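Local coordinates for uncharacterized protein MJ1062 (Methanocaldococcus jannaschii, PDB 3EO4) that is of unknown function but carries a GNAT-type N-acetyltransferase domain, the part of the longer protein seen here, and so probably transfers acyl groups, at residues N22-P34 against Q43-W55. Numbering follows the deposited sequence.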
loop_
_atom_site.group_PDB
_atom_site.type_symbol
_atom_site.label_atom_id
_atom_site.label_comp_id
_atom_site.label_asym_id
_atom_site.label_seq_id
_atom_site.Cartn_x
_atom_site.Cartn_y
_atom_site.Cartn_z
ATOM N N ASN A 22 -9.333 -4.155 9.114
ATOM C CA ASN A 22 -8.164 -3.296 9.330
ATOM C C ASN A 22 -7.104 -3.377 8.224
ATOM O O ASN A 22 -6.281 -2.467 8.082
ATOM C CB ASN A 22 -7.537 -3.593 10.698
ATOM C CG ASN A 22 -8.499 -3.337 11.850
ATOM O OD1 ASN A 22 -9.044 -2.233 12.000
ATOM N ND2 ASN A 22 -8.731 -4.368 12.672
ATOM N N ASP A 23 -7.130 -4.456 7.444
ATOM C CA ASP A 23 -6.140 -4.711 6.388
ATOM C C ASP A 23 -6.567 -4.095 5.066
ATOM O O ASP A 23 -5.816 -4.128 4.095
ATOM C CB ASP A 23 -5.955 -6.224 6.175
ATOM C CG ASP A 23 -5.408 -6.953 7.424
ATOM O OD1 ASP A 23 -5.960 -8.014 7.818
ATOM O OD2 ASP A 23 -4.439 -6.463 8.016
ATOM N N LEU A 24 -7.766 -3.523 5.044
ATOM C CA LEU A 24 -8.430 -3.155 3.787
ATOM C C LEU A 24 -7.697 -2.070 3.017
ATOM O O LEU A 24 -7.583 -2.146 1.781
ATOM C CB LEU A 24 -9.880 -2.753 4.023
ATOM C CG LEU A 24 -10.929 -3.864 4.170
ATOM C CD1 LEU A 24 -12.299 -3.257 4.419
ATOM C CD2 LEU A 24 -10.989 -4.765 2.942
ATOM N N GLU A 25 -7.188 -1.083 3.757
ATOM C CA GLU A 25 -6.467 0.057 3.168
ATOM C C GLU A 25 -5.127 -0.384 2.624
ATOM O O GLU A 25 -4.697 0.116 1.613
ATOM C CB GLU A 25 -6.280 1.225 4.156
ATOM C CG GLU A 25 -7.587 1.765 4.820
ATOM C CD GLU A 25 -7.856 1.099 6.183
ATOM O OE1 GLU A 25 -7.847 -0.151 6.267
ATOM O OE2 GLU A 25 -8.049 1.819 7.187
ATOM N N LEU A 26 -4.460 -1.301 3.323
ATOM C CA LEU A 26 -3.179 -1.817 2.866
ATOM C C LEU A 26 -3.372 -2.650 1.592
ATOM O O LEU A 26 -2.646 -2.465 0.613
ATOM C CB LEU A 26 -2.511 -2.653 3.945
ATOM C CG LEU A 26 -1.291 -3.472 3.558
ATOM C CD1 LEU A 26 -0.206 -2.567 3.011
ATOM C CD2 LEU A 26 -0.760 -4.198 4.830
ATOM N N LEU A 27 -4.354 -3.548 1.621
ATOM C CA LEU A 27 -4.741 -4.288 0.426
ATOM C C LEU A 27 -5.090 -3.353 -0.725
ATOM O O LEU A 27 -4.598 -3.535 -1.846
ATOM C CB LEU A 27 -5.869 -5.282 0.709
ATOM C CG LEU A 27 -6.240 -6.161 -0.511
ATOM C CD1 LEU A 27 -5.129 -7.184 -0.932
ATOM C CD2 LEU A 27 -7.615 -6.873 -0.346
HETATM N N MSE A 28 -5.903 -2.337 -0.482
HETATM C CA MSE A 28 -6.180 -1.386 -1.583
HETATM C C MSE A 28 -4.894 -0.700 -2.074
HETATM O O MSE A 28 -4.735 -0.467 -3.257
HETATM C CB MSE A 28 -7.208 -0.334 -1.190
HETATM C CG MSE A 28 -7.576 0.575 -2.337
HETATM SE SE MSE A 28 -8.974 1.852 -1.822
HETATM C CE MSE A 28 -8.102 2.575 -0.240
ATOM N N ALA A 29 -3.988 -0.375 -1.166
ATOM C CA ALA A 29 -2.756 0.311 -1.542
ATOM C C ALA A 29 -1.859 -0.520 -2.480
ATOM O O ALA A 29 -1.269 0.007 -3.437
ATOM C CB ALA A 29 -1.990 0.758 -0.316
ATOM N N TRP A 30 -1.790 -1.815 -2.223
ATOM C CA TRP A 30 -1.116 -2.721 -3.137
ATOM C C TRP A 30 -1.805 -2.797 -4.512
ATOM O O TRP A 30 -1.149 -2.715 -5.537
ATOM C CB TRP A 30 -1.073 -4.105 -2.533
ATOM C CG TRP A 30 -0.160 -4.238 -1.361
ATOM C CD1 TRP A 30 1.014 -3.542 -1.115
ATOM C CD2 TRP A 30 -0.325 -5.159 -0.280
ATOM N NE1 TRP A 30 1.585 -3.991 0.068
ATOM C CE2 TRP A 30 0.780 -4.983 0.596
ATOM C CE3 TRP A 30 -1.294 -6.132 0.023
ATOM C CZ2 TRP A 30 0.935 -5.745 1.767
ATOM C CZ3 TRP A 30 -1.149 -6.875 1.189
ATOM C CH2 TRP A 30 -0.019 -6.683 2.045
ATOM N N ARG A 31 -3.117 -2.956 -4.531
ATOM C CA ARG A 31 -3.845 -3.076 -5.806
ATOM C C ARG A 31 -3.949 -1.796 -6.626
ATOM O O ARG A 31 -4.422 -1.832 -7.778
ATOM C CB ARG A 31 -5.266 -3.618 -5.552
ATOM C CG ARG A 31 -5.249 -4.990 -4.889
ATOM C CD ARG A 31 -6.634 -5.633 -4.933
ATOM N NE ARG A 31 -6.753 -6.567 -6.060
ATOM C CZ ARG A 31 -7.207 -6.256 -7.271
ATOM N NH1 ARG A 31 -7.251 -7.204 -8.205
ATOM N NH2 ARG A 31 -7.616 -5.013 -7.555
ATOM N N SER A 32 -3.605 -0.668 -6.012
ATOM C CA SER A 32 -3.671 0.631 -6.668
ATOM C C SER A 32 -2.300 1.011 -7.178
ATOM O O SER A 32 -2.112 2.089 -7.691
ATOM C CB SER A 32 -4.222 1.706 -5.726
ATOM O OG SER A 32 -5.512 1.338 -5.227
ATOM N N ASN A 33 -1.334 0.113 -7.036
ATOM C CA ASN A 33 -0.019 0.355 -7.572
ATOM C C ASN A 33 0.051 -0.123 -9.031
ATOM O O ASN A 33 -0.104 -1.313 -9.283
ATOM C CB ASN A 33 1.014 -0.353 -6.695
ATOM C CG ASN A 33 2.411 0.146 -6.938
ATOM O OD1 ASN A 33 2.813 0.354 -8.064
ATOM N ND2 ASN A 33 3.172 0.311 -5.873
ATOM N N PRO A 34 0.258 0.813 -9.993
ATOM C CA PRO A 34 0.352 0.529 -11.426
ATOM C C PRO A 34 1.361 -0.550 -11.780
ATOM O O PRO A 34 1.219 -1.190 -12.827
ATOM C CB PRO A 34 0.817 1.867 -12.027
ATOM C CG PRO A 34 0.407 2.879 -11.045
ATOM C CD PRO A 34 0.496 2.244 -9.711
ATOM N N GLN A 43 -7.603 -3.309 -15.596
ATOM C CA GLN A 43 -7.430 -2.187 -14.657
ATOM C C GLN A 43 -6.425 -1.208 -15.272
ATOM O O GLN A 43 -5.341 -1.617 -15.708
ATOM C CB GLN A 43 -6.978 -2.651 -13.269
ATOM C CG GLN A 43 -7.103 -1.592 -12.168
ATOM C CD GLN A 43 -6.723 -2.123 -10.768
ATOM O OE1 GLN A 43 -6.870 -3.303 -10.488
ATOM N NE2 GLN A 43 -6.219 -1.249 -9.902
ATOM N N LYS A 44 -6.792 0.069 -15.309
ATOM C CA LYS A 44 -5.939 1.114 -15.870
ATOM C C LYS A 44 -5.783 2.272 -14.906
ATOM O O LYS A 44 -5.229 3.305 -15.289
ATOM C CB LYS A 44 -6.527 1.662 -17.177
ATOM C CG LYS A 44 -7.007 0.598 -18.140
ATOM C CD LYS A 44 -6.315 0.697 -19.487
ATOM C CE LYS A 44 -5.197 -0.332 -19.593
ATOM N NZ LYS A 44 -4.428 -0.151 -20.862
ATOM N N GLU A 45 -6.291 2.113 -13.681
ATOM C CA GLU A 45 -6.369 3.219 -12.715
ATOM C C GLU A 45 -6.270 2.682 -11.299
ATOM O O GLU A 45 -6.576 1.517 -11.067
ATOM C CB GLU A 45 -7.697 3.990 -12.843
ATOM C CG GLU A 45 -7.935 4.769 -14.156
ATOM C CD GLU A 45 -6.906 5.880 -14.437
ATOM O OE1 GLU A 45 -6.126 6.236 -13.518
ATOM O OE2 GLU A 45 -6.880 6.400 -15.577
ATOM N N PRO A 46 -5.836 3.526 -10.337
ATOM C CA PRO A 46 -5.915 3.105 -8.939
ATOM C C PRO A 46 -7.374 2.849 -8.552
ATOM O O PRO A 46 -8.287 3.331 -9.222
ATOM C CB PRO A 46 -5.381 4.326 -8.177
ATOM C CG PRO A 46 -4.583 5.053 -9.152
ATOM C CD PRO A 46 -5.282 4.887 -10.456
ATOM N N LEU A 47 -7.585 2.101 -7.478
ATOM C CA LEU A 47 -8.944 1.792 -7.003
ATOM C C LEU A 47 -9.586 2.954 -6.275
ATOM O O LEU A 47 -8.894 3.837 -5.793
ATOM C CB LEU A 47 -8.872 0.604 -6.056
ATOM C CG LEU A 47 -9.082 -0.827 -6.550
ATOM C CD1 LEU A 47 -8.703 -1.061 -8.015
ATOM C CD2 LEU A 47 -8.390 -1.793 -5.613
ATOM N N LYS A 48 -10.909 2.968 -6.187
ATOM C CA LYS A 48 -11.588 3.915 -5.307
ATOM C C LYS A 48 -12.081 3.139 -4.087
ATOM O O LYS A 48 -12.489 1.987 -4.211
ATOM C CB LYS A 48 -12.741 4.607 -6.041
ATOM C CG LYS A 48 -12.287 5.224 -7.350
ATOM C CD LYS A 48 -13.379 6.037 -8.037
ATOM C CE LYS A 48 -12.999 6.259 -9.477
ATOM N NZ LYS A 48 -13.996 7.107 -10.169
ATOM N N TRP A 49 -12.025 3.757 -2.911
ATOM C CA TRP A 49 -12.517 3.119 -1.693
ATOM C C TRP A 49 -13.935 2.530 -1.884
ATOM O O TRP A 49 -14.167 1.366 -1.550
ATOM C CB TRP A 49 -12.486 4.091 -0.516
ATOM C CG TRP A 49 -13.039 3.502 0.757
ATOM C CD1 TRP A 49 -14.228 3.803 1.354
ATOM C CD2 TRP A 49 -12.402 2.520 1.598
ATOM N NE1 TRP A 49 -14.383 3.059 2.503
ATOM C CE2 TRP A 49 -13.280 2.258 2.668
ATOM C CE3 TRP A 49 -11.181 1.822 1.530
ATOM C CZ2 TRP A 49 -12.971 1.345 3.687
ATOM C CZ3 TRP A 49 -10.877 0.893 2.542
ATOM C CH2 TRP A 49 -11.769 0.676 3.605
ATOM N N GLU A 50 -14.861 3.301 -2.446
ATOM C CA GLU A 50 -16.231 2.800 -2.609
ATOM C C GLU A 50 -16.274 1.472 -3.375
ATOM O O GLU A 50 -16.961 0.553 -2.953
ATOM C CB GLU A 50 -17.162 3.870 -3.214
ATOM C CG GLU A 50 -16.969 4.067 -4.701
ATOM C CD GLU A 50 -16.783 5.513 -5.078
ATOM O OE1 GLU A 50 -17.793 6.125 -5.518
ATOM O OE2 GLU A 50 -15.633 6.033 -4.928
ATOM N N GLU A 51 -15.474 1.345 -4.439
ATOM C CA GLU A 51 -15.365 0.093 -5.198
ATOM C C GLU A 51 -14.718 -1.018 -4.370
ATOM O O GLU A 51 -15.174 -2.158 -4.352
ATOM C CB GLU A 51 -14.491 0.286 -6.434
ATOM C CG GLU A 51 -14.920 1.387 -7.395
ATOM C CD GLU A 51 -13.824 1.732 -8.419
ATOM O OE1 GLU A 51 -12.614 1.413 -8.195
ATOM O OE2 GLU A 51 -14.185 2.359 -9.452
ATOM N N HIS A 52 -13.627 -0.674 -3.711
ATOM C CA HIS A 52 -12.936 -1.616 -2.867
ATOM C C HIS A 52 -13.822 -2.129 -1.723
ATOM O O HIS A 52 -13.810 -3.321 -1.397
ATOM C CB HIS A 52 -11.684 -0.948 -2.321
ATOM C CG HIS A 52 -10.802 -1.864 -1.546
ATOM N ND1 HIS A 52 -10.245 -3.000 -2.092
ATOM C CD2 HIS A 52 -10.354 -1.798 -0.271
ATOM C CE1 HIS A 52 -9.509 -3.606 -1.181
ATOM N NE2 HIS A 52 -9.552 -2.893 -0.067
ATOM N N TYR A 53 -14.564 -1.219 -1.109
ATOM C CA TYR A 53 -15.347 -1.556 0.065
ATOM C C TYR A 53 -16.617 -2.307 -0.335
ATOM O O TYR A 53 -17.094 -3.190 0.379
ATOM C CB TYR A 53 -15.682 -0.290 0.875
ATOM C CG TYR A 53 -16.185 -0.598 2.263
ATOM C CD1 TYR A 53 -15.331 -1.185 3.196
ATOM C CD2 TYR A 53 -17.508 -0.350 2.632
ATOM C CE1 TYR A 53 -15.754 -1.491 4.461
ATOM C CE2 TYR A 53 -17.952 -0.662 3.914
ATOM C CZ TYR A 53 -17.046 -1.237 4.822
ATOM O OH TYR A 53 -17.399 -1.577 6.105
ATOM N N SER A 54 -17.157 -1.965 -1.496
ATOM C CA SER A 54 -18.301 -2.697 -2.030
ATOM C C SER A 54 -17.893 -4.143 -2.382
ATOM O O SER A 54 -18.673 -5.069 -2.149
ATOM C CB SER A 54 -18.903 -1.941 -3.206
ATOM O OG SER A 54 -19.662 -2.795 -4.024
ATOM N N TRP A 55 -16.668 -4.347 -2.887
ATOM C CA TRP A 55 -16.118 -5.702 -3.035
ATOM C C TRP A 55 -16.141 -6.433 -1.688
ATOM O O TRP A 55 -16.637 -7.550 -1.578
ATOM C CB TRP A 55 -14.689 -5.684 -3.619
ATOM C CG TRP A 55 -13.956 -6.984 -3.437
ATOM C CD1 TRP A 55 -14.078 -8.095 -4.203
ATOM C CD2 TRP A 55 -12.988 -7.317 -2.400
ATOM N NE1 TRP A 55 -13.257 -9.106 -3.721
ATOM C CE2 TRP A 55 -12.590 -8.657 -2.611
ATOM C CE3 TRP A 55 -12.445 -6.618 -1.311
ATOM C CZ2 TRP A 55 -11.670 -9.307 -1.785
ATOM C CZ3 TRP A 55 -11.524 -7.270 -0.474
ATOM C CH2 TRP A 55 -11.146 -8.600 -0.717
HETATM O O HOH W 1 -6.418 3.988 -4.389
#
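H52 reaches from helix 49-58 to helix 24-31, joining the two longer helices between strand 13-18 and strand 63-71 of this GNAT domain. Its NE2 donates to L24 O at 2.8 Å, a bent bond (131°) with the oxygen tilted from the ring plane; M28 N reaches that oxygen from the opposite carbonyl face, so two donors grip it. CG of H52 lies anti to the backbone N (chi1 -174°), which carries the imidazole toward helix 24-31 and lays one face over M28 CB, a CH-pi contact 3.7 Å from the ring centroid. Without the imidazole, as with an alanine here, L24 O would probably lose its second donor and M28 CB the ring that lies over it. M28, present as selenomethionine, bends at chi3, bringing CE within 3.6 Å of W49 CE3, with SE at that ring's edge in a Met-aromatic contact; L24 CD1 meets the Y53 edge. Q43, its chain extended, places NE2 where it donates to both R31 O and E45 O. Farther out, W49 makes a cation-pi contact with R76 of the second subunit. S32, small and polar, lets its OG donate to M28 O, accept from L47 N at 3.2 Å, and accept from a water that also donates to L47 O.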